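Local coordinates for protein purine nucleoside phosphorylase (Anopheles gambiae, PDB 2P4S) that catalyses the phosphate-dependent cleavage of inosine, guanosine and their 2'-deoxy forms to free purine base and pentose 1-phosphate in purine salvage, at residues A[211-216]-A[269-274]; A[94-99]-A[188-193]; A[125-130]-A[152-157]; A[289-294]-A[330-335]; A[221-226]-A[278-283]. One frame throughout, in Å; residues are numbered along the deposited sequence.

Interaction 1: residues A[211-216]-A[269-274]; sequences VGDIML and ENELRE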
# COMPACT_ATOMS: atom_id res chain seq x y z
N VAL A 211 10.88 -25.19 -9.97
CA VAL A 211 11.95 -24.27 -10.35
C VAL A 211 12.29 -24.53 -11.81
O VAL A 211 12.48 -25.70 -12.21
CB VAL A 211 13.23 -24.49 -9.46
CG1 VAL A 211 14.45 -23.77 -10.06
CG2 VAL A 211 12.95 -24.04 -8.00
N GLY A 212 12.40 -23.47 -12.60
CA GLY A 212 12.69 -23.65 -14.02
C GLY A 212 11.44 -23.62 -14.90
O GLY A 212 11.56 -23.53 -16.11
N ASP A 213 10.25 -23.69 -14.30
CA ASP A 213 9.01 -23.53 -15.08
C ASP A 213 8.93 -22.11 -15.55
O ASP A 213 9.46 -21.18 -14.91
CB ASP A 213 7.77 -23.80 -14.18
CG ASP A 213 7.56 -25.30 -13.84
OD1 ASP A 213 8.32 -26.18 -14.31
OD2 ASP A 213 6.63 -25.60 -13.06
N ILE A 214 8.21 -21.93 -16.67
CA ILE A 214 7.80 -20.62 -17.14
C ILE A 214 6.30 -20.51 -16.89
O ILE A 214 5.51 -21.32 -17.38
CB ILE A 214 8.12 -20.50 -18.63
CG1 ILE A 214 9.64 -20.52 -18.83
CG2 ILE A 214 7.43 -19.29 -19.28
CD1 ILE A 214 10.03 -20.71 -20.30
N MET A 215 5.92 -19.51 -16.10
CA MET A 215 4.53 -19.16 -15.95
C MET A 215 4.15 -18.01 -16.85
O MET A 215 4.58 -16.89 -16.61
CB MET A 215 4.22 -18.77 -14.51
CG MET A 215 2.70 -18.69 -14.24
SD MET A 215 2.31 -17.69 -12.82
CE MET A 215 2.66 -16.01 -13.42
N LEU A 216 3.31 -18.27 -17.87
CA LEU A 216 2.60 -17.19 -18.56
C LEU A 216 1.81 -16.39 -17.55
O LEU A 216 1.11 -16.93 -16.71
CB LEU A 216 1.63 -17.69 -19.64
CG LEU A 216 2.24 -18.71 -20.61
CD1 LEU A 216 1.20 -19.28 -21.54
CD2 LEU A 216 3.49 -18.14 -21.36
N GLU A 269 6.37 -28.33 -22.64
CA GLU A 269 4.98 -28.23 -22.21
C GLU A 269 4.73 -28.52 -20.75
O GLU A 269 3.88 -27.86 -20.13
CB GLU A 269 4.02 -28.99 -23.15
CG GLU A 269 4.18 -30.47 -23.19
CD GLU A 269 5.36 -30.98 -24.05
OE1 GLU A 269 6.25 -30.23 -24.53
OE2 GLU A 269 5.42 -32.20 -24.22
N ASN A 270 5.46 -29.48 -20.18
CA ASN A 270 5.29 -29.83 -18.75
C ASN A 270 5.85 -28.77 -17.80
O ASN A 270 5.55 -28.77 -16.60
CB ASN A 270 5.95 -31.15 -18.44
CG ASN A 270 5.17 -32.32 -19.00
OD1 ASN A 270 4.08 -32.64 -18.50
ND2 ASN A 270 5.67 -32.92 -20.05
N GLU A 271 6.68 -27.89 -18.35
CA GLU A 271 7.36 -26.86 -17.61
C GLU A 271 6.69 -25.53 -17.91
O GLU A 271 7.23 -24.50 -17.60
CB GLU A 271 8.85 -26.79 -18.02
CG GLU A 271 9.70 -28.00 -17.55
CD GLU A 271 9.51 -29.28 -18.42
OE1 GLU A 271 9.54 -29.21 -19.68
OE2 GLU A 271 9.31 -30.36 -17.81
N LEU A 272 5.52 -25.55 -18.55
CA LEU A 272 4.78 -24.35 -18.81
C LEU A 272 3.55 -24.24 -17.89
O LEU A 272 2.75 -25.15 -17.82
CB LEU A 272 4.32 -24.26 -20.28
CG LEU A 272 3.83 -22.87 -20.69
CD1 LEU A 272 5.06 -21.95 -20.94
CD2 LEU A 272 2.92 -22.92 -21.90
N ARG A 273 3.43 -23.10 -17.20
CA ARG A 273 2.30 -22.84 -16.35
C ARG A 273 1.62 -21.59 -16.88
O ARG A 273 2.14 -20.91 -17.79
CB ARG A 273 2.76 -22.59 -14.88
CG ARG A 273 3.72 -23.61 -14.30
CD ARG A 273 2.96 -24.93 -13.99
NE ARG A 273 3.90 -25.98 -13.60
CZ ARG A 273 3.53 -27.19 -13.17
NH1 ARG A 273 2.23 -27.52 -13.06
NH2 ARG A 273 4.47 -28.06 -12.85
N GLU A 274 0.53 -21.25 -16.23
CA GLU A 274 -0.20 -20.03 -16.53
C GLU A 274 -0.89 -19.56 -15.26
O GLU A 274 -1.64 -20.32 -14.66
CB GLU A 274 -1.24 -20.29 -17.58
CG GLU A 274 -1.89 -19.00 -18.04
CD GLU A 274 -2.99 -19.22 -19.08
OE1 GLU A 274 -3.74 -20.24 -18.99
OE2 GLU A 274 -3.08 -18.37 -20.00
O HOH W 1 7.26 -28.76 -14.29
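D213 and R273 meet where two parallel strands, 214-216 and 272-274, start to pair in the mixed sheet of the phosphorylase fold; over these short segments the axes run 33° apart. The salt bridge has R273 NE donating to D213 OD2 at 2.8 Å, with an N-H...O angle of 158°. OD2 lies close to the guanidinium plane, yet it is approached from above the carboxylate plane, so the two flat groups are not coplanar. A bend at chi2 (-73°) turns the arginine chain back along its own strand toward D213, two residues before M215, the bridge partner of R273. NH2 adds a weak bond to the same oxygen, and R210 N also donates to it. D213 OD1 instead takes a water at 2.8 Å that donates also to N270 O. The R273 backbone brackets M215, its N reaching I214 O at 2.7 Å and its O receiving L216 N at 2.9 Å. I214, L216 and L272 make an apolar patch on one face, which E274 shares, its carboxylate bridged to K260; helices 253-265 and 353-370 cover it. There the branches of L272 divide, CD1 resting 3.9 Å from I214 CG2 and CD2 4.0 Å from L216 CD1.

Interaction 2: residues A[94-99]-A[188-193]; sequences TLQEIA and MHLIGC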
# COMPACT_ATOMS: atom_id res chain seq x y z
N THR A 94 10.26 15.42 -23.18
CA THR A 94 11.47 14.74 -22.77
C THR A 94 11.54 13.32 -23.34
O THR A 94 12.59 12.90 -23.79
CB THR A 94 11.58 14.67 -21.24
OG1 THR A 94 11.59 15.99 -20.71
CG2 THR A 94 12.84 13.92 -20.78
N LEU A 95 10.42 12.60 -23.30
CA LEU A 95 10.36 11.21 -23.78
C LEU A 95 10.60 11.16 -25.28
O LEU A 95 11.35 10.31 -25.77
CB LEU A 95 9.02 10.54 -23.37
CG LEU A 95 8.90 10.32 -21.84
CD1 LEU A 95 7.51 9.93 -21.38
CD2 LEU A 95 9.93 9.30 -21.36
N GLN A 96 9.98 12.09 -26.00
CA GLN A 96 10.29 12.24 -27.42
C GLN A 96 11.79 12.61 -27.68
O GLN A 96 12.38 12.07 -28.61
CB GLN A 96 9.27 13.16 -28.13
CG GLN A 96 9.39 13.18 -29.68
CD GLN A 96 8.83 11.94 -30.38
OE1 GLN A 96 9.57 11.15 -30.98
NE2 GLN A 96 7.51 11.78 -30.32
N GLU A 97 12.41 13.45 -26.84
CA GLU A 97 13.88 13.66 -26.87
C GLU A 97 14.64 12.31 -26.87
O GLU A 97 15.52 12.05 -27.73
CB GLU A 97 14.41 14.47 -25.65
CG GLU A 97 14.06 15.98 -25.48
CD GLU A 97 14.60 16.55 -24.11
OE1 GLU A 97 15.76 16.18 -23.70
OE2 GLU A 97 13.89 17.38 -23.44
N ILE A 98 14.32 11.47 -25.87
CA ILE A 98 14.96 10.17 -25.71
C ILE A 98 14.69 9.30 -26.95
O ILE A 98 15.61 8.65 -27.49
CB ILE A 98 14.51 9.43 -24.38
CG1 ILE A 98 14.61 10.38 -23.17
CG2 ILE A 98 15.26 8.10 -24.20
CD1 ILE A 98 14.06 9.78 -21.84
N ALA A 99 13.44 9.28 -27.41
CA ALA A 99 13.09 8.44 -28.58
C ALA A 99 13.93 8.90 -29.81
O ALA A 99 14.59 8.09 -30.48
CB ALA A 99 11.57 8.51 -28.89
N MET A 188 9.72 3.10 -26.02
CA MET A 188 9.38 2.04 -26.98
C MET A 188 8.17 2.40 -27.87
O MET A 188 8.23 2.28 -29.08
CB MET A 188 9.14 0.70 -26.27
CG MET A 188 10.36 0.02 -25.65
SD MET A 188 9.84 -1.37 -24.55
CE MET A 188 11.44 -2.10 -24.24
N HIS A 189 7.10 2.88 -27.26
CA HIS A 189 5.92 3.32 -27.99
C HIS A 189 6.26 4.46 -28.98
O HIS A 189 5.92 4.41 -30.18
CB HIS A 189 4.87 3.76 -26.97
CG HIS A 189 3.72 4.53 -27.54
ND1 HIS A 189 2.79 3.98 -28.40
CD2 HIS A 189 3.31 5.81 -27.31
CE1 HIS A 189 1.88 4.89 -28.71
NE2 HIS A 189 2.18 6.01 -28.05
N LEU A 190 6.91 5.51 -28.47
CA LEU A 190 7.26 6.66 -29.29
C LEU A 190 8.13 6.26 -30.49
O LEU A 190 8.00 6.81 -31.56
CB LEU A 190 7.94 7.72 -28.44
CG LEU A 190 7.06 8.47 -27.45
CD1 LEU A 190 7.91 9.50 -26.70
CD2 LEU A 190 5.83 9.11 -28.14
N ILE A 191 9.01 5.29 -30.28
CA ILE A 191 9.79 4.67 -31.36
C ILE A 191 8.96 3.83 -32.35
O ILE A 191 9.44 3.54 -33.44
CB ILE A 191 10.92 3.82 -30.72
CG1 ILE A 191 12.02 4.77 -30.18
CG2 ILE A 191 11.44 2.69 -31.66
CD1 ILE A 191 13.02 4.07 -29.29
N GLY A 192 7.73 3.44 -31.97
CA GLY A 192 6.87 2.63 -32.80
C GLY A 192 6.65 1.18 -32.41
O GLY A 192 6.03 0.46 -33.17
N CYS A 193 7.16 0.71 -31.27
CA CYS A 193 6.76 -0.62 -30.75
C CYS A 193 5.25 -0.69 -30.50
O CYS A 193 4.67 0.19 -29.83
CB CYS A 193 7.50 -1.00 -29.47
SG CYS A 193 9.28 -1.12 -29.66
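The helix end that carries L190 and I191 against A99 is closed by the shortest polar bond of these segments, G192 N to H189 O at 2.7 Å. C193 N reaches M188 O at 2.9 Å, and the positive phi of G192 makes the pair of bonds a Schellman motif. Between the segments the contact is apolar. L190 points toward helix 92-105 and does most of the touching. Its CD1 lies against the peptide between L95 and Q96, 3.4 Å from Q96 N and 3.7 Å from L95 CB. CD2 meets the end of Q96, 3.8 Å from NE2; the Q96 chain leaves with CG anti to the backbone N (chi1 -170°) and then bends at chi2, which brings the amide back over the leucine. A99 meets the same leucine at its root with its single methyl, 3.7 Å from L190 CB and 4.0 Å from I191 CG1. The small side chain is consistent with the CA-CA approach of 5.7 Å between A99 and I191. L95 also packs on V187, and I191 on M164 of strand 161-167. The arrangement is that of close helix-helix packing beside a central sheet in an alpha/beta fold.

Interaction 3: residues A[125-130]-A[152-157]; sequences EQLTDV and RLVFGY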
# COMPACT_ATOMS: atom_id res chain seq x y z
N GLU A 125 21.61 -11.05 -26.11
CA GLU A 125 22.79 -11.64 -26.77
C GLU A 125 22.50 -12.50 -28.00
O GLU A 125 23.39 -12.84 -28.78
CB GLU A 125 23.60 -12.46 -25.76
CG GLU A 125 24.30 -11.62 -24.71
CD GLU A 125 25.04 -12.49 -23.71
OE1 GLU A 125 25.17 -13.72 -23.99
OE2 GLU A 125 25.49 -11.97 -22.66
N GLN A 126 21.24 -12.86 -28.20
CA GLN A 126 20.90 -13.68 -29.35
C GLN A 126 20.50 -12.82 -30.52
O GLN A 126 20.21 -13.35 -31.57
CB GLN A 126 19.80 -14.66 -28.97
CG GLN A 126 20.28 -15.53 -27.85
CD GLN A 126 19.41 -16.70 -27.60
OE1 GLN A 126 18.70 -17.18 -28.50
NE2 GLN A 126 19.46 -17.21 -26.35
N LEU A 127 20.45 -11.51 -30.33
CA LEU A 127 20.15 -10.59 -31.44
C LEU A 127 21.31 -10.54 -32.45
O LEU A 127 22.45 -10.78 -32.09
CB LEU A 127 19.84 -9.19 -30.91
CG LEU A 127 18.73 -9.08 -29.86
CD1 LEU A 127 18.53 -7.63 -29.53
CD2 LEU A 127 17.44 -9.68 -30.35
N THR A 128 21.01 -10.23 -33.71
CA THR A 128 22.03 -10.02 -34.75
C THR A 128 21.96 -8.59 -35.29
O THR A 128 20.91 -7.92 -35.15
CB THR A 128 21.88 -11.01 -35.93
OG1 THR A 128 20.63 -10.81 -36.57
CG2 THR A 128 21.99 -12.47 -35.48
N ASP A 129 23.06 -8.13 -35.92
CA ASP A 129 23.13 -6.78 -36.48
C ASP A 129 22.72 -5.72 -35.45
O ASP A 129 21.82 -4.90 -35.73
CB ASP A 129 22.15 -6.65 -37.62
CG ASP A 129 22.75 -6.91 -38.94
OD1 ASP A 129 23.10 -5.88 -39.61
OD2 ASP A 129 22.85 -8.11 -39.32
N VAL A 130 23.36 -5.75 -34.28
CA VAL A 130 22.91 -4.92 -33.15
C VAL A 130 23.45 -3.46 -33.15
O VAL A 130 24.59 -3.22 -33.53
CB VAL A 130 23.16 -5.61 -31.76
CG1 VAL A 130 22.73 -7.05 -31.82
CG2 VAL A 130 24.61 -5.55 -31.35
N ARG A 152 21.89 -2.26 -20.87
CA ARG A 152 22.03 -1.80 -22.28
C ARG A 152 20.70 -1.91 -23.02
O ARG A 152 19.97 -2.88 -22.82
CB ARG A 152 23.02 -2.65 -23.06
CG ARG A 152 24.42 -2.55 -22.58
CD ARG A 152 25.29 -3.54 -23.33
NE ARG A 152 26.63 -3.56 -22.74
CZ ARG A 152 27.41 -4.63 -22.68
NH1 ARG A 152 27.01 -5.80 -23.17
NH2 ARG A 152 28.60 -4.53 -22.10
N LEU A 153 20.39 -0.92 -23.86
CA LEU A 153 19.32 -0.98 -24.82
C LEU A 153 19.88 -1.53 -26.16
O LEU A 153 20.83 -0.97 -26.73
CB LEU A 153 18.72 0.41 -24.97
CG LEU A 153 17.37 0.54 -25.65
CD1 LEU A 153 16.35 -0.44 -25.02
CD2 LEU A 153 16.90 1.96 -25.54
N VAL A 154 19.36 -2.68 -26.60
CA VAL A 154 19.91 -3.38 -27.75
C VAL A 154 18.84 -3.40 -28.86
O VAL A 154 17.73 -3.92 -28.67
CB VAL A 154 20.39 -4.81 -27.40
CG1 VAL A 154 21.24 -5.37 -28.49
CG2 VAL A 154 21.24 -4.80 -26.18
N PHE A 155 19.16 -2.80 -30.01
CA PHE A 155 18.26 -2.83 -31.17
C PHE A 155 18.89 -3.88 -32.05
O PHE A 155 20.04 -3.77 -32.36
CB PHE A 155 18.23 -1.49 -31.89
CG PHE A 155 17.51 -0.40 -31.15
CD1 PHE A 155 16.23 -0.00 -31.55
CD2 PHE A 155 18.13 0.30 -30.10
CE1 PHE A 155 15.53 1.03 -30.87
CE2 PHE A 155 17.47 1.32 -29.44
CZ PHE A 155 16.15 1.71 -29.84
N GLY A 156 18.15 -4.91 -32.43
CA GLY A 156 18.75 -6.01 -33.22
C GLY A 156 17.66 -6.89 -33.81
O GLY A 156 16.47 -6.65 -33.58
N TYR A 157 18.09 -7.90 -34.56
CA TYR A 157 17.21 -8.90 -35.18
C TYR A 157 17.12 -10.17 -34.33
O TYR A 157 18.15 -10.82 -34.03
CB TYR A 157 17.67 -9.23 -36.63
CG TYR A 157 17.52 -8.04 -37.56
CD1 TYR A 157 16.35 -7.87 -38.28
CD2 TYR A 157 18.53 -7.07 -37.71
CE1 TYR A 157 16.17 -6.76 -39.15
CE2 TYR A 157 18.37 -5.94 -38.57
CZ TYR A 157 17.18 -5.80 -39.29
OH TYR A 157 16.94 -4.71 -40.16
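T128 and Y157 exchange two backbone hydrogen bonds and so form an antiparallel hydrogen-bonded pair. T128 N donates to Y157 O, and Y157 N donates to T128 O at 2.9 Å; the second bond is the straighter, 171° at the hydrogen, and lies in the carbonyl plane. Weaker CA-H...O contacts flank the pair, with L127 CA 3.3 Å from Y157 O and V130 CA 3.2 Å from F155 O.

The apolar contacts gather on V154. With its CG1 anti to the backbone N (chi1 -166°), that methyl touches two neighbours, 3.7 Å from L127 CD1 and 3.8 Å from V130 CB. L127 also reaches past G156, where the lack of a side chain lets L127 CB come to 4.1 Å from G156 CA. These contacts belong to the edge of the mixed sheet, where strand 130-134 runs antiparallel to strand 152-158. The chain turns a corner at D129, whose phi and psi are both positive, so T128 pairs before the corner and the strand proper begins after it. L127 also packs on V163 and C165 of strand 161-167.

Contacts at the aromatic ring come at its edge. T128 O lies in the ring plane of Y157, and D129 CB sits 3.6 Å from Y157 CD2. T128 crosses the tyrosine side chain at about a right angle; its chi1 of 62° places OG1 between the backbone N and the carbonyl carbon, from where it reaches Y157 CB at 3.4 Å.

Interaction 4: residues A[289-294]-A[330-335]; sequences AEVKML and CTMSYE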
# COMPACT_ATOMS: atom_id res chain seq x y z
N ALA A 289 4.01 -16.29 6.41
CA ALA A 289 2.67 -15.76 6.56
C ALA A 289 2.22 -14.93 5.33
O ALA A 289 1.05 -14.99 4.97
CB ALA A 289 2.54 -14.88 7.88
N GLU A 290 3.13 -14.11 4.78
CA GLU A 290 2.87 -13.35 3.53
C GLU A 290 2.61 -14.28 2.32
O GLU A 290 1.69 -14.03 1.55
CB GLU A 290 4.04 -12.41 3.21
CG GLU A 290 4.18 -11.26 4.21
CD GLU A 290 5.53 -10.51 4.14
OE1 GLU A 290 6.50 -10.97 3.44
OE2 GLU A 290 5.62 -9.46 4.81
N VAL A 291 3.43 -15.33 2.15
CA VAL A 291 3.25 -16.24 1.05
C VAL A 291 1.87 -16.89 1.16
O VAL A 291 1.17 -17.01 0.17
CB VAL A 291 4.40 -17.31 0.94
CG1 VAL A 291 4.06 -18.41 -0.10
CG2 VAL A 291 5.75 -16.67 0.56
N LYS A 292 1.47 -17.27 2.37
CA LYS A 292 0.14 -17.88 2.64
C LYS A 292 -0.99 -16.95 2.29
O LYS A 292 -1.95 -17.33 1.63
CB LYS A 292 -0.00 -18.30 4.11
CG LYS A 292 0.75 -19.55 4.44
CD LYS A 292 0.43 -20.02 5.85
CE LYS A 292 1.34 -21.22 6.23
NZ LYS A 292 1.48 -21.30 7.72
N MET A 293 -0.89 -15.71 2.76
CA MET A 293 -1.90 -14.72 2.43
C MET A 293 -1.97 -14.49 0.90
O MET A 293 -3.07 -14.40 0.33
CB MET A 293 -1.61 -13.41 3.16
CG MET A 293 -2.15 -12.27 2.36
SD MET A 293 -1.66 -10.77 3.01
CE MET A 293 -2.46 -9.63 1.87
N LEU A 294 -0.80 -14.35 0.24
CA LEU A 294 -0.82 -14.08 -1.22
C LEU A 294 -1.42 -15.23 -2.06
O LEU A 294 -2.21 -14.97 -2.95
CB LEU A 294 0.55 -13.62 -1.73
CG LEU A 294 1.07 -12.32 -1.15
CD1 LEU A 294 2.58 -12.11 -1.43
CD2 LEU A 294 0.21 -11.11 -1.62
N CYS A 330 8.64 -20.35 -3.26
CA CYS A 330 8.41 -19.53 -2.07
C CYS A 330 8.44 -20.46 -0.84
O CYS A 330 7.99 -21.62 -0.92
CB CYS A 330 7.06 -18.86 -2.14
SG CYS A 330 6.98 -17.59 -3.38
N THR A 331 8.95 -19.95 0.28
CA THR A 331 8.94 -20.70 1.53
C THR A 331 7.52 -20.87 2.09
O THR A 331 6.82 -19.90 2.41
CB THR A 331 9.84 -20.06 2.61
OG1 THR A 331 11.12 -19.72 2.03
CG2 THR A 331 10.06 -21.06 3.80
N MET A 332 7.12 -22.12 2.26
CA MET A 332 5.73 -22.37 2.63
C MET A 332 5.48 -22.97 4.03
O MET A 332 4.35 -23.24 4.41
CB MET A 332 5.07 -23.15 1.50
CG MET A 332 4.82 -22.19 0.31
SD MET A 332 4.52 -23.28 -0.99
CE MET A 332 5.16 -22.51 -2.52
N SER A 333 6.54 -23.08 4.81
CA SER A 333 6.50 -23.74 6.07
C SER A 333 7.60 -23.19 6.98
O SER A 333 8.67 -22.83 6.49
CB SER A 333 6.69 -25.24 5.82
OG SER A 333 7.37 -25.85 6.88
N TYR A 334 7.34 -23.16 8.29
CA TYR A 334 8.32 -22.74 9.30
C TYR A 334 9.41 -23.79 9.50
O TYR A 334 10.46 -23.51 10.10
CB TYR A 334 7.64 -22.38 10.64
CG TYR A 334 6.73 -21.21 10.49
CD1 TYR A 334 7.25 -19.95 10.30
CD2 TYR A 334 5.32 -21.36 10.47
CE1 TYR A 334 6.43 -18.87 10.11
CE2 TYR A 334 4.50 -20.27 10.28
CZ TYR A 334 5.07 -19.02 10.11
OH TYR A 334 4.31 -17.89 9.90
N GLU A 335 9.18 -24.98 8.94
CA GLU A 335 10.14 -26.09 9.03
C GLU A 335 11.09 -26.26 7.83
O GLU A 335 12.12 -26.93 7.97
CB GLU A 335 9.41 -27.41 9.21
CG GLU A 335 8.77 -27.55 10.57
CD GLU A 335 7.78 -28.68 10.53
OE1 GLU A 335 8.21 -29.87 10.38
OE2 GLU A 335 6.58 -28.37 10.61
O HOH W 2 1.62 -18.55 8.90
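V291 and M332 mark the nearest approach of the two backbones, 6.8 Å between CA atoms, where the helical turn 289-294 faces the irregular segment 330-335. The latter runs extended at C330 and T331, then changes direction at M332, and carries an ST turn in which S333 OG accepts from E335 N. V291 points into this segment. Its CG1, anti to the backbone N (chi1 170°), sits 3.7 Å from C330 CB and 3.9 Å from M332 CG, while CG2 is also 3.7 Å from C330 CB, so the fork straddles the cysteine. M332 crosses the valine at about a right angle. A polar link is made by a water: K292 NZ donates to it at 3.0 Å, and it donates to Y334 OH at 2.9 Å. K292 reaches there by an extended chain beyond CG, its ammonium lying 4.1 Å from Y334 CE2. The tyrosine hydroxyl is further held by D219 of the second subunit, which also bonds A289 N, so A289 and Y334 lie at the trimer interface. C330 comes two residues after N328, a nucleoside-binding residue, and lies about 4 Å, side chain to ligand, from the bound inhibitor; V291 packs on E286, another nucleoside-binding residue. The contact joins helix 288-296 to the loop leaving strand 319-329, with C330 touching I302 of strand 301-303 and T331 touching V288.

Interaction 5: residues A[221-226]-A[278-283]; sequences INLMGF and TCLGGP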
# COMPACT_ATOMS: atom_id res chain seq x y z
N ILE A 221 -2.25 -8.89 -9.74
CA ILE A 221 -2.92 -8.18 -8.66
C ILE A 221 -1.93 -7.09 -8.34
O ILE A 221 -0.80 -7.39 -7.91
CB ILE A 221 -3.19 -9.09 -7.40
CG1 ILE A 221 -4.30 -10.12 -7.69
CG2 ILE A 221 -3.65 -8.19 -6.22
CD1 ILE A 221 -4.40 -11.35 -6.71
N ASN A 222 -2.34 -5.84 -8.56
CA ASN A 222 -1.49 -4.71 -8.36
C ASN A 222 -1.71 -4.13 -6.94
O ASN A 222 -2.46 -3.20 -6.79
CB ASN A 222 -1.70 -3.60 -9.42
CG ASN A 222 -0.64 -2.52 -9.30
OD1 ASN A 222 0.29 -2.66 -8.47
ND2 ASN A 222 -0.77 -1.44 -10.05
N LEU A 223 -1.07 -4.72 -5.93
CA LEU A 223 -1.16 -4.27 -4.55
C LEU A 223 -0.59 -2.85 -4.32
O LEU A 223 -1.12 -2.08 -3.51
CB LEU A 223 -0.43 -5.28 -3.65
CG LEU A 223 -1.00 -6.70 -3.54
CD1 LEU A 223 -0.14 -7.54 -2.57
CD2 LEU A 223 -2.47 -6.61 -3.06
N MET A 224 0.46 -2.51 -5.06
CA MET A 224 1.04 -1.16 -5.05
C MET A 224 0.02 -0.14 -5.45
O MET A 224 -0.14 0.86 -4.75
CB MET A 224 2.24 -1.04 -5.96
CG MET A 224 3.35 -1.91 -5.53
SD MET A 224 4.84 -1.60 -6.53
CE MET A 224 6.01 -2.44 -5.48
N GLY A 225 -0.68 -0.41 -6.55
CA GLY A 225 -1.74 0.43 -7.08
C GLY A 225 -2.95 0.58 -6.18
O GLY A 225 -3.48 1.68 -6.08
N PHE A 226 -3.39 -0.50 -5.52
CA PHE A 226 -4.44 -0.38 -4.48
C PHE A 226 -4.12 0.75 -3.46
O PHE A 226 -5.01 1.46 -3.02
CB PHE A 226 -4.56 -1.68 -3.68
CG PHE A 226 -5.15 -2.86 -4.43
CD1 PHE A 226 -5.66 -2.75 -5.73
CD2 PHE A 226 -5.24 -4.09 -3.79
CE1 PHE A 226 -6.25 -3.87 -6.40
CE2 PHE A 226 -5.82 -5.22 -4.47
CZ PHE A 226 -6.33 -5.10 -5.76
N THR A 278 2.22 -11.13 -8.93
CA THR A 278 2.07 -9.86 -8.20
C THR A 278 3.47 -9.23 -8.05
O THR A 278 4.46 -9.97 -7.97
CB THR A 278 1.36 -9.99 -6.85
OG1 THR A 278 0.98 -8.67 -6.40
CG2 THR A 278 2.27 -10.64 -5.77
N CYS A 279 3.52 -7.90 -8.00
CA CYS A 279 4.73 -7.11 -7.84
C CYS A 279 4.80 -6.52 -6.43
O CYS A 279 4.03 -5.60 -6.10
CB CYS A 279 4.76 -5.98 -8.89
SG CYS A 279 6.17 -4.83 -8.72
N LEU A 280 5.70 -7.03 -5.60
CA LEU A 280 5.88 -6.49 -4.23
C LEU A 280 7.06 -5.49 -4.23
O LEU A 280 7.90 -5.55 -5.09
CB LEU A 280 6.13 -7.62 -3.22
CG LEU A 280 5.15 -8.82 -3.23
CD1 LEU A 280 5.42 -9.77 -2.09
CD2 LEU A 280 3.71 -8.33 -3.14
N GLY A 281 7.13 -4.60 -3.25
CA GLY A 281 8.26 -3.66 -3.16
C GLY A 281 9.66 -4.30 -2.99
O GLY A 281 10.64 -3.84 -3.61
N GLY A 282 9.76 -5.35 -2.17
CA GLY A 282 11.09 -5.90 -1.82
C GLY A 282 11.84 -4.86 -1.01
O GLY A 282 11.21 -3.96 -0.44
N PRO A 283 13.18 -4.97 -0.92
CA PRO A 283 14.05 -5.97 -1.56
C PRO A 283 14.14 -7.30 -0.82
O PRO A 283 14.65 -8.27 -1.38
CB PRO A 283 15.43 -5.30 -1.53
CG PRO A 283 15.36 -4.38 -0.29
CD PRO A 283 13.92 -3.99 -0.11
O HOH W 3 1.98 -4.59 -7.53
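T278 and I221 join where the chain of strand 214-221 leads into helix 223-226 alongside strand 272-279 of the mixed sheet, with N222 as the helix N-cap. The T278 hydroxyl points at the I221 carbonyl, OG1 anti to the backbone N (chi1 -166°), and donates to I221 O at 2.7 Å. L223 and L280 lie side by side with their chains pointing the same way, L223 CD1 4.0 Å from L280 CD2; F226 of the second subunit packs on both. Water supplies a further link, donating to N222 OD1 and to C279 O, each at 2.7 Å. The same OD1 accepts from G225 N, which stands well above the amide plane, so two donors grip the cap oxygen. L280 also packs on E286, a nucleoside-binding residue, and C279 approaches S305, a phosphate-binding residue, to about 5 Å between side chains; the contact therefore borders the active site. M224 runs across C279, extended beyond CG, its CE 4.0 Å from C279 SG. The methyl ends tightly against a residue without a side chain, M224 CE lying 3.3 Å from G281 N and 3.5 Å from G281 CA.

In the fold
Along the chain interaction 3 is nested within the loop closed by interaction 2, while interactions 1 and 5 alternate and both use strand 272-279. Interactions 1, 3 and 5 reach the mixed sheet; 1 and 5 take opposite ends of the neighbouring strands 214-221 and 272-279, their centres 22 Å apart. Interaction 4 follows 5, its centre 17 Å away, and they touch where L294 packs on L223 and L280. Interactions 2 and 3 meet through I191 and F155. Interactions 3 and 4, centres 40 Å apart, lie on opposite sides of the chain centre. Interactions 4 and 5 touch the second subunit, and 5 also the third, which places the side near the nucleoside-binding residues at the trimer interface.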